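Long-range contacts in Sodium/sialic acid symporter SiaT (Proteus mirabilis, PDB 5NV9), which couples the sodium gradient across the bacterial inner membrane to the uptake of the host-derived sialic acid N-acetylneuraminic acid: residues A12-Y17 with I332-F337; S66-A71 with F289-A294; G192-F197 with A282-F287. One frame throughout, in Å; residues are numbered along the deposited sequence.

All three contacts join helices of the LeuT-fold transporter. Contact 1 pairs helix 8-29 with helix 328-361. Contact 2 pairs helix 61-73 with helix 267-301. Contact 3 pairs helix 155-203 with the same helix 267-301, so contacts 2 and 3 are neighbours, with centres about 10 Å apart. In chain order contact 1 spans contact 2, which in turn spans contact 3. Contact 1 touches contact 3 through Ile332 and Ile196, their centres about 17 Å apart. Contacts 1 and 2 do not touch; their nearest atoms are about 8 Å apart. Contact 1 involves a sodium-binding helix; contact 2 joins two helices bordering the sialic acid pocket; contact 3 ties one of them to Asp182-bearing helix 155-203.

Contact 1: A12-Y17 with I332-F337; sequences AVLFGY and IIAAIF
Leu14 on helix 8-29 sets its CD1 methyl over the face of the Phe337 ring on helix 328-361. The contact joins the first transmembrane helix of the chain to a sodium-binding helix of the LeuT fold. CD1 of Leu14 lies 3.9 Å from the Phe337 ring centroid and 6° off the ring normal, a close CH-pi contact. The same methyl reaches the backbone of the other helix, with Leu14 CD1 4.0 Å from Ala334 CA. The other branch goes to the far end of the ring, where Leu14 CD2 is 4.1 Å from Phe337 CZ. The two side chains cross at about a right angle.

Tyr17 forms the second half of the contact. Its CB sits 3.8 Å from Ala334 CB, a small side chain that points at helix 8-29. The Ala334 carbonyl oxygen stands 4.0 Å above the centre of one face of the Tyr17 ring. Further out, Tyr17 CE2 is 3.8 Å from Phe337 CB, which approaches obliquely. The chi1 of 153° turns CG of Tyr17 to the side far from its backbone N, and the phenol reaches across to helix 328-361.

The axes of the two short segments approach to 8.9 Å and make an angle of 35°. Around this first shell, Leu147 and Ile162 pack on Phe337, and Leu188 packs on Tyr17. Ile333, whose CG2 brushes Leu14 CD1, leans on Leu147, Met151 and Phe6. Just over one turn beyond the contact lies Ser342, a ligand of both sodium ions. The side chain of Tyr17 is about 7 Å from that of Ser342. The phenol oxygen is buried but satisfied: Tyr17 OH hydrogen-bonds to Gln341 OE1 on the sodium-binding helix and to Gln185 NE2 on helix 155-203.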
loop_
_atom_site.group_PDB
_atom_site.type_symbol
_atom_site.label_atom_id
_atom_site.label_comp_id
_atom_site.label_asym_id
_atom_site.label_seq_id
_atom_site.Cartn_x
_atom_site.Cartn_y
_atom_site.Cartn_z
ATOM N N ALA A 12 -4.872 23.684 -14.521
ATOM C CA ALA A 12 -3.791 24.450 -13.973
ATOM C C ALA A 12 -3.563 24.047 -12.522
ATOM O O ALA A 12 -2.445 24.123 -12.035
ATOM C CB ALA A 12 -4.078 25.947 -14.081
ATOM N N VAL A 13 -4.639 23.664 -11.820
ATOM C CA VAL A 13 -4.516 23.168 -10.456
ATOM C C VAL A 13 -3.742 21.858 -10.459
ATOM O O VAL A 13 -2.799 21.676 -9.674
ATOM C CB VAL A 13 -5.881 22.927 -9.818
ATOM C CG1 VAL A 13 -5.709 22.258 -8.473
ATOM C CG2 VAL A 13 -6.622 24.236 -9.657
ATOM N N LEU A 14 -4.097 20.982 -11.385
ATOM C CA LEU A 14 -3.416 19.696 -11.504
ATOM C C LEU A 14 -1.911 19.884 -11.790
ATOM O O LEU A 14 -1.073 19.244 -11.134
ATOM C CB LEU A 14 -4.036 18.841 -12.591
ATOM C CG LEU A 14 -3.260 17.530 -12.862
ATOM C CD1 LEU A 14 -3.220 16.682 -11.594
ATOM C CD2 LEU A 14 -3.917 16.777 -14.019
ATOM N N PHE A 15 -1.582 20.776 -12.719
ATOM C CA PHE A 15 -0.177 21.000 -13.099
ATOM C C PHE A 15 0.618 21.780 -12.086
ATOM O O PHE A 15 1.825 21.615 -11.989
ATOM C CB PHE A 15 -0.076 21.614 -14.484
ATOM C CG PHE A 15 -0.198 20.604 -15.579
ATOM C CD1 PHE A 15 -1.424 20.123 -15.963
ATOM C CD2 PHE A 15 0.933 20.091 -16.186
ATOM C CE1 PHE A 15 -1.535 19.180 -16.967
ATOM C CE2 PHE A 15 0.835 19.148 -17.184
ATOM C CZ PHE A 15 -0.404 18.689 -17.576
ATOM N N GLY A 16 -0.049 22.619 -11.311
ATOM C CA GLY A 16 0.571 23.189 -10.125
ATOM C C GLY A 16 0.973 22.126 -9.100
ATOM O O GLY A 16 2.084 22.171 -8.527
ATOM N N TYR A 17 0.062 21.207 -8.833
ATOM C CA TYR A 17 0.348 20.100 -7.928
ATOM C C TYR A 17 1.559 19.261 -8.422
ATOM O O TYR A 17 2.498 18.936 -7.666
ATOM C CB TYR A 17 -0.849 19.162 -7.822
ATOM C CG TYR A 17 -0.416 17.700 -7.464
ATOM C CD1 TYR A 17 -0.118 17.346 -6.151
ATOM C CD2 TYR A 17 -0.286 16.752 -8.423
ATOM C CE1 TYR A 17 0.260 16.053 -5.813
ATOM C CE2 TYR A 17 0.104 15.427 -8.104
ATOM C CZ TYR A 17 0.399 15.090 -6.797
ATOM O OH TYR A 17 0.793 13.816 -6.453
ATOM N N ILE A 332 -9.410 17.880 -6.478
ATOM C CA ILE A 332 -9.792 16.477 -6.209
ATOM C C ILE A 332 -9.101 15.513 -7.147
ATOM O O ILE A 332 -8.636 14.477 -6.722
ATOM C CB ILE A 332 -11.303 16.304 -6.321
ATOM C CG1 ILE A 332 -12.017 17.190 -5.272
ATOM C CG2 ILE A 332 -11.709 14.838 -6.087
ATOM C CD1 ILE A 332 -11.499 17.023 -3.857
ATOM N N ILE A 333 -8.993 15.851 -8.422
ATOM C CA ILE A 333 -8.145 15.113 -9.330
ATOM C C ILE A 333 -6.684 15.093 -8.889
ATOM O O ILE A 333 -6.068 14.046 -8.956
ATOM C CB ILE A 333 -8.247 15.584 -10.777
ATOM C CG1 ILE A 333 -9.632 15.360 -11.383
ATOM C CG2 ILE A 333 -7.233 14.901 -11.666
ATOM C CD1 ILE A 333 -10.565 14.397 -10.698
ATOM N N ALA A 334 -6.134 16.217 -8.444
ATOM C CA ALA A 334 -4.782 16.219 -7.929
ATOM C C ALA A 334 -4.685 15.287 -6.712
ATOM O O ALA A 334 -3.647 14.647 -6.540
ATOM C CB ALA A 334 -4.340 17.617 -7.582
ATOM N N ALA A 335 -5.744 15.232 -5.861
ATOM C CA ALA A 335 -5.759 14.350 -4.680
ATOM C C ALA A 335 -5.785 12.825 -5.025
ATOM O O ALA A 335 -5.218 12.028 -4.339
ATOM C CB ALA A 335 -6.921 14.707 -3.755
ATOM N N ILE A 336 -6.437 12.467 -6.108
ATOM C CA ILE A 336 -6.390 11.116 -6.655
ATOM C C ILE A 336 -5.001 10.818 -7.221
ATOM O O ILE A 336 -4.448 9.770 -6.966
ATOM C CB ILE A 336 -7.476 10.926 -7.749
ATOM C CG1 ILE A 336 -8.869 10.989 -7.119
ATOM C CG2 ILE A 336 -7.247 9.647 -8.540
ATOM C CD1 ILE A 336 -10.011 10.986 -8.146
ATOM N N PHE A 337 -4.448 11.720 -8.006
ATOM C CA PHE A 337 -3.037 11.627 -8.328
ATOM C C PHE A 337 -2.189 11.458 -7.050
ATOM O O PHE A 337 -1.269 10.644 -7.020
ATOM C CB PHE A 337 -2.542 12.828 -9.084
ATOM C CG PHE A 337 -2.737 12.765 -10.577
ATOM C CD1 PHE A 337 -4.031 12.783 -11.137
ATOM C CD2 PHE A 337 -1.632 12.784 -11.422
ATOM C CE1 PHE A 337 -4.194 12.789 -12.507
ATOM C CE2 PHE A 337 -1.801 12.804 -12.809
ATOM C CZ PHE A 337 -3.072 12.821 -13.353
#

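Contact 2: S66-A71 with F289-A294; sequences SIPAKA and FAIGSA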
loop_
_atom_site.group_PDB
_atom_site.type_symbol
_atom_site.label_atom_id
_atom_site.label_comp_id
_atom_site.label_asym_id
_atom_site.label_seq_id
_atom_site.Cartn_x
_atom_site.Cartn_y
_atom_site.Cartn_z
ATOM N N SER A 66 -12.053 2.248 -4.780
ATOM C CA SER A 66 -12.768 1.034 -4.438
ATOM C C SER A 66 -13.595 1.086 -3.190
ATOM O O SER A 66 -14.599 0.410 -3.122
ATOM C CB SER A 66 -11.796 -0.137 -4.188
ATOM O OG SER A 66 -11.227 -0.444 -5.409
ATOM N N ILE A 67 -13.121 1.781 -2.173
ATOM C CA ILE A 67 -13.815 1.739 -0.895
ATOM C C ILE A 67 -15.165 2.458 -1.046
ATOM O O ILE A 67 -16.204 1.878 -0.661
ATOM C CB ILE A 67 -13.009 2.257 0.307
ATOM C CG1 ILE A 67 -11.963 1.241 0.829
ATOM C CG2 ILE A 67 -13.952 2.648 1.434
ATOM C CD1 ILE A 67 -12.454 -0.179 1.047
ATOM N N PRO A 68 -15.171 3.682 -1.635
ATOM C CA PRO A 68 -16.474 4.302 -1.962
ATOM C C PRO A 68 -17.390 3.417 -2.852
ATOM O O PRO A 68 -18.599 3.355 -2.595
ATOM C CB PRO A 68 -16.088 5.606 -2.679
ATOM C CG PRO A 68 -14.734 5.941 -2.088
ATOM C CD PRO A 68 -14.053 4.592 -1.884
ATOM N N ALA A 69 -16.842 2.795 -3.908
ATOM C CA ALA A 69 -17.668 1.894 -4.738
ATOM C C ALA A 69 -18.241 0.735 -3.919
ATOM O O ALA A 69 -19.381 0.340 -4.112
ATOM C CB ALA A 69 -16.858 1.366 -5.893
ATOM N N LYS A 70 -17.455 0.252 -2.943
ATOM C CA LYS A 70 -17.838 -0.840 -2.103
ATOM C C LYS A 70 -18.942 -0.398 -1.116
ATOM O O LYS A 70 -19.930 -1.115 -0.951
ATOM C CB LYS A 70 -16.638 -1.352 -1.357
ATOM C CG LYS A 70 -16.938 -2.543 -0.451
ATOM C CD LYS A 70 -15.743 -3.478 -0.385
ATOM C CE LYS A 70 -15.795 -4.527 -1.492
ATOM N NZ LYS A 70 -16.905 -5.490 -1.237
ATOM N N ALA A 71 -18.838 0.785 -0.514
ATOM C CA ALA A 71 -19.915 1.208 0.420
ATOM C C ALA A 71 -21.207 1.481 -0.366
ATOM O O ALA A 71 -22.300 1.236 0.126
ATOM C CB ALA A 71 -19.505 2.438 1.184
ATOM N N PHE A 289 -15.718 5.474 3.074
ATOM C CA PHE A 289 -16.984 4.736 3.220
ATOM C C PHE A 289 -18.136 5.725 3.151
ATOM O O PHE A 289 -19.101 5.496 2.417
ATOM C CB PHE A 289 -17.007 3.952 4.550
ATOM C CG PHE A 289 -16.146 2.728 4.503
ATOM C CD1 PHE A 289 -16.639 1.570 3.933
ATOM C CD2 PHE A 289 -14.798 2.749 4.920
ATOM C CE1 PHE A 289 -15.843 0.417 3.858
ATOM C CE2 PHE A 289 -13.999 1.596 4.804
ATOM C CZ PHE A 289 -14.525 0.431 4.254
ATOM N N ALA A 290 -18.029 6.824 3.910
ATOM C CA ALA A 290 -19.107 7.804 3.974
ATOM C C ALA A 290 -19.412 8.359 2.611
ATOM O O ALA A 290 -20.598 8.554 2.268
ATOM C CB ALA A 290 -18.846 8.898 5.006
ATOM N N ILE A 291 -18.372 8.518 1.793
ATOM C CA ILE A 291 -18.563 8.939 0.417
ATOM C C ILE A 291 -19.450 8.001 -0.442
ATOM O O ILE A 291 -20.355 8.492 -1.138
ATOM C CB ILE A 291 -17.229 9.266 -0.298
ATOM C CG1 ILE A 291 -16.667 10.575 0.238
ATOM C CG2 ILE A 291 -17.430 9.424 -1.783
ATOM C CD1 ILE A 291 -15.164 10.638 0.036
ATOM N N GLY A 292 -19.195 6.681 -0.385
ATOM C CA GLY A 292 -20.018 5.688 -1.075
ATOM C C GLY A 292 -21.435 5.664 -0.577
ATOM O O GLY A 292 -22.352 5.613 -1.349
ATOM N N SER A 293 -21.637 5.744 0.720
ATOM C CA SER A 293 -22.980 5.863 1.234
ATOM C C SER A 293 -23.711 7.151 0.807
ATOM O O SER A 293 -24.911 7.139 0.433
ATOM C CB SER A 293 -22.908 5.743 2.760
ATOM O OG SER A 293 -22.439 4.461 3.112
ATOM N N ALA A 294 -22.986 8.267 0.868
ATOM C CA ALA A 294 -23.506 9.557 0.359
ATOM C C ALA A 294 -23.880 9.526 -1.077
ATOM O O ALA A 294 -24.942 10.050 -1.432
ATOM C CB ALA A 294 -22.549 10.704 0.634
HETATM O O HOH W 1 -23.110 2.032 2.620
#
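Pro68 and Gly292 bring their backbones into direct contact, and this is where the two helices are tightest. Pro68 O lies only 3.1 Å from Gly292 CA, a CA-H...O contact with an angle of 129° at the hydrogen. Gly292 has no side chain to hold the helices apart. The axes of the short segments therefore approach to 6.8 Å, at an angle of 45°. Helix 61-73 is kinked here, because the proline nitrogen cannot bond to the preceding turn.

The close packing continues to one flank of this point. Ile67 presses CG2 onto the face of the Phe289 ring, 3.4 Å from its centroid and 7° off the normal. This branch stands anti to the backbone N of Ile67, and its methyl touches all six ring carbons. The other branch follows the ring outward, with Ile67 CD1 3.9 Å from Phe289 CZ. Phe289 starts off away from helix 61-73, and its ring turns back beneath Ile67. Ala71 fills the next turn, its CB 3.3 Å from the carbonyl oxygen of Phe289.

Packing is looser towards Ser293. Its OG only grazes Ala71 CB, and a water bridges the helices instead. The water donates to Ala71 O at 2.7 Å and accepts from Ser293 OG at 2.6 Å. Trp76 NE1 also hydrogen-bonds to Ser293 OG, so this hydroxyl is fixed by two partners.

Trp76 meets the Phe289 ring as well. Thr63, which binds the substrate, lies one turn before Ile67, and the Ile67 side chain is about 5 Å from the bound sialic acid. The close packing lies beside the substrate pocket, on helix 61-73, the periplasmic half of the broken first core helix of the LeuT fold.

Contact 3: G192-F197 with A282-F287; sequences GAVLIF and AIIPIF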
loop_
_atom_site.group_PDB
_atom_site.type_symbol
_atom_site.label_atom_id
_atom_site.label_comp_id
_atom_site.label_asym_id
_atom_site.label_seq_id
_atom_site.Cartn_x
_atom_site.Cartn_y
_atom_site.Cartn_z
ATOM N N GLY A 192 -9.032 16.136 0.722
ATOM C CA GLY A 192 -9.828 15.928 -0.449
ATOM C C GLY A 192 -11.028 15.012 -0.163
ATOM O O GLY A 192 -12.159 15.260 -0.613
ATOM N N ALA A 193 -10.796 13.962 0.605
ATOM C CA ALA A 193 -11.874 13.055 0.888
ATOM C C ALA A 193 -12.906 13.762 1.770
ATOM O O ALA A 193 -14.106 13.587 1.591
ATOM C CB ALA A 193 -11.361 11.794 1.539
ATOM N N VAL A 194 -12.449 14.556 2.714
ATOM C CA VAL A 194 -13.374 15.256 3.612
ATOM C C VAL A 194 -14.248 16.254 2.785
ATOM O O VAL A 194 -15.473 16.441 3.038
ATOM C CB VAL A 194 -12.606 15.992 4.699
ATOM C CG1 VAL A 194 -13.503 16.963 5.428
ATOM C CG2 VAL A 194 -11.984 14.996 5.653
ATOM N N LEU A 195 -13.613 16.868 1.788
ATOM C CA LEU A 195 -14.257 17.905 1.023
ATOM C C LEU A 195 -15.327 17.302 0.097
ATOM O O LEU A 195 -16.365 17.900 -0.119
ATOM C CB LEU A 195 -13.213 18.670 0.210
ATOM C CG LEU A 195 -13.799 19.865 -0.542
ATOM C CD1 LEU A 195 -14.336 20.953 0.398
ATOM C CD2 LEU A 195 -12.726 20.372 -1.460
ATOM N N ILE A 196 -15.030 16.144 -0.490
ATOM C CA ILE A 196 -16.013 15.357 -1.325
ATOM C C ILE A 196 -17.233 15.018 -0.475
ATOM O O ILE A 196 -18.380 15.239 -0.876
ATOM C CB ILE A 196 -15.411 14.054 -1.868
ATOM C CG1 ILE A 196 -14.315 14.345 -2.920
ATOM C CG2 ILE A 196 -16.509 13.199 -2.481
ATOM C CD1 ILE A 196 -13.359 13.199 -3.186
ATOM N N PHE A 197 -16.981 14.490 0.704
ATOM C CA PHE A 197 -18.075 14.154 1.596
ATOM C C PHE A 197 -19.002 15.384 1.837
ATOM O O PHE A 197 -20.198 15.327 1.590
ATOM C CB PHE A 197 -17.583 13.610 2.947
ATOM C CG PHE A 197 -18.718 13.200 3.836
ATOM C CD1 PHE A 197 -19.560 12.166 3.452
ATOM C CD2 PHE A 197 -18.984 13.890 4.995
ATOM C CE1 PHE A 197 -20.623 11.793 4.262
ATOM C CE2 PHE A 197 -20.054 13.555 5.792
ATOM C CZ PHE A 197 -20.892 12.505 5.431
ATOM N N ALA A 282 -7.561 6.022 11.830
ATOM C CA ALA A 282 -8.778 6.063 12.620
ATOM C C ALA A 282 -9.818 7.091 12.092
ATOM O O ALA A 282 -11.001 6.969 12.385
ATOM C CB ALA A 282 -8.441 6.361 14.084
ATOM N N ILE A 283 -9.404 8.070 11.304
ATOM C CA ILE A 283 -10.281 9.188 10.943
ATOM C C ILE A 283 -10.551 9.238 9.457
ATOM O O ILE A 283 -11.705 9.193 9.019
ATOM C CB ILE A 283 -9.688 10.526 11.387
ATOM C CG1 ILE A 283 -9.560 10.547 12.876
ATOM C CG2 ILE A 283 -10.579 11.675 10.940
ATOM C CD1 ILE A 283 -10.809 10.164 13.621
ATOM N N ILE A 284 -9.506 9.209 8.656
ATOM C CA ILE A 284 -9.689 9.367 7.193
ATOM C C ILE A 284 -10.504 8.303 6.390
ATOM O O ILE A 284 -11.399 8.697 5.655
ATOM C CB ILE A 284 -8.360 9.803 6.543
ATOM C CG1 ILE A 284 -7.935 11.175 7.138
ATOM C CG2 ILE A 284 -8.443 9.916 5.026
ATOM C CD1 ILE A 284 -8.934 12.339 7.037
ATOM N N PRO A 285 -10.179 6.963 6.479
ATOM C CA PRO A 285 -10.931 5.899 5.803
ATOM C C PRO A 285 -12.418 5.962 6.001
ATOM O O PRO A 285 -13.174 5.645 5.069
ATOM C CB PRO A 285 -10.368 4.613 6.446
ATOM C CG PRO A 285 -8.937 5.002 6.607
ATOM C CD PRO A 285 -8.995 6.408 7.130
ATOM N N ILE A 286 -12.858 6.334 7.200
ATOM C CA ILE A 286 -14.265 6.519 7.444
ATOM C C ILE A 286 -14.878 7.427 6.359
ATOM O O ILE A 286 -16.009 7.196 5.912
ATOM C CB ILE A 286 -14.549 7.227 8.772
ATOM C CG1 ILE A 286 -14.126 6.404 9.961
ATOM C CG2 ILE A 286 -16.041 7.476 8.921
ATOM C CD1 ILE A 286 -14.259 7.177 11.272
ATOM N N PHE A 287 -14.147 8.461 5.943
ATOM C CA PHE A 287 -14.680 9.379 4.902
ATOM C C PHE A 287 -14.846 8.699 3.549
ATOM O O PHE A 287 -15.811 9.035 2.836
ATOM C CB PHE A 287 -13.905 10.684 4.777
ATOM C CG PHE A 287 -14.173 11.625 5.891
ATOM C CD1 PHE A 287 -13.475 11.519 7.092
ATOM C CD2 PHE A 287 -15.135 12.609 5.763
ATOM C CE1 PHE A 287 -13.741 12.380 8.148
ATOM C CE2 PHE A 287 -15.412 13.450 6.825
ATOM C CZ PHE A 287 -14.719 13.338 8.020
#
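Phe287 carries one face of its ring under Val194 and turns an edge to Phe197. This packing joins helix 155-203 to helix 267-301 in the LeuT fold. Val194 CG2 sits 3.8 Å from the Phe287 centroid and 2° off the normal, a nearly centred CH-pi contact. Close to the plane of the ring, Phe197 CB meets its edge, 3.9 Å from Phe287 CD2. The same edge points at the face of the Phe197 ring. The two rings form an offset edge-to-face pair, with centroids 5.9 Å apart and planes at 80°.

With CG anti to its carbonyl carbon (chi1 -74°), Phe287 directs its ring against Val194. Ala193 closes the contact at the root of that side chain, its CB 4.3 Å from Phe287 CB.

Helix 267-301 is kinked at Pro285 and Ile286, whose nitrogens make no bond to the turn before. Pro285 faces away and packs on Gln82, a sialic acid ligand. Ile284 lies near the sodium site, its side chain about 5 Å from that of the sodium ligand Leu59. Towards helix 155-203, Ile284 CD1 touches Val194 CG2 at 4.3 Å.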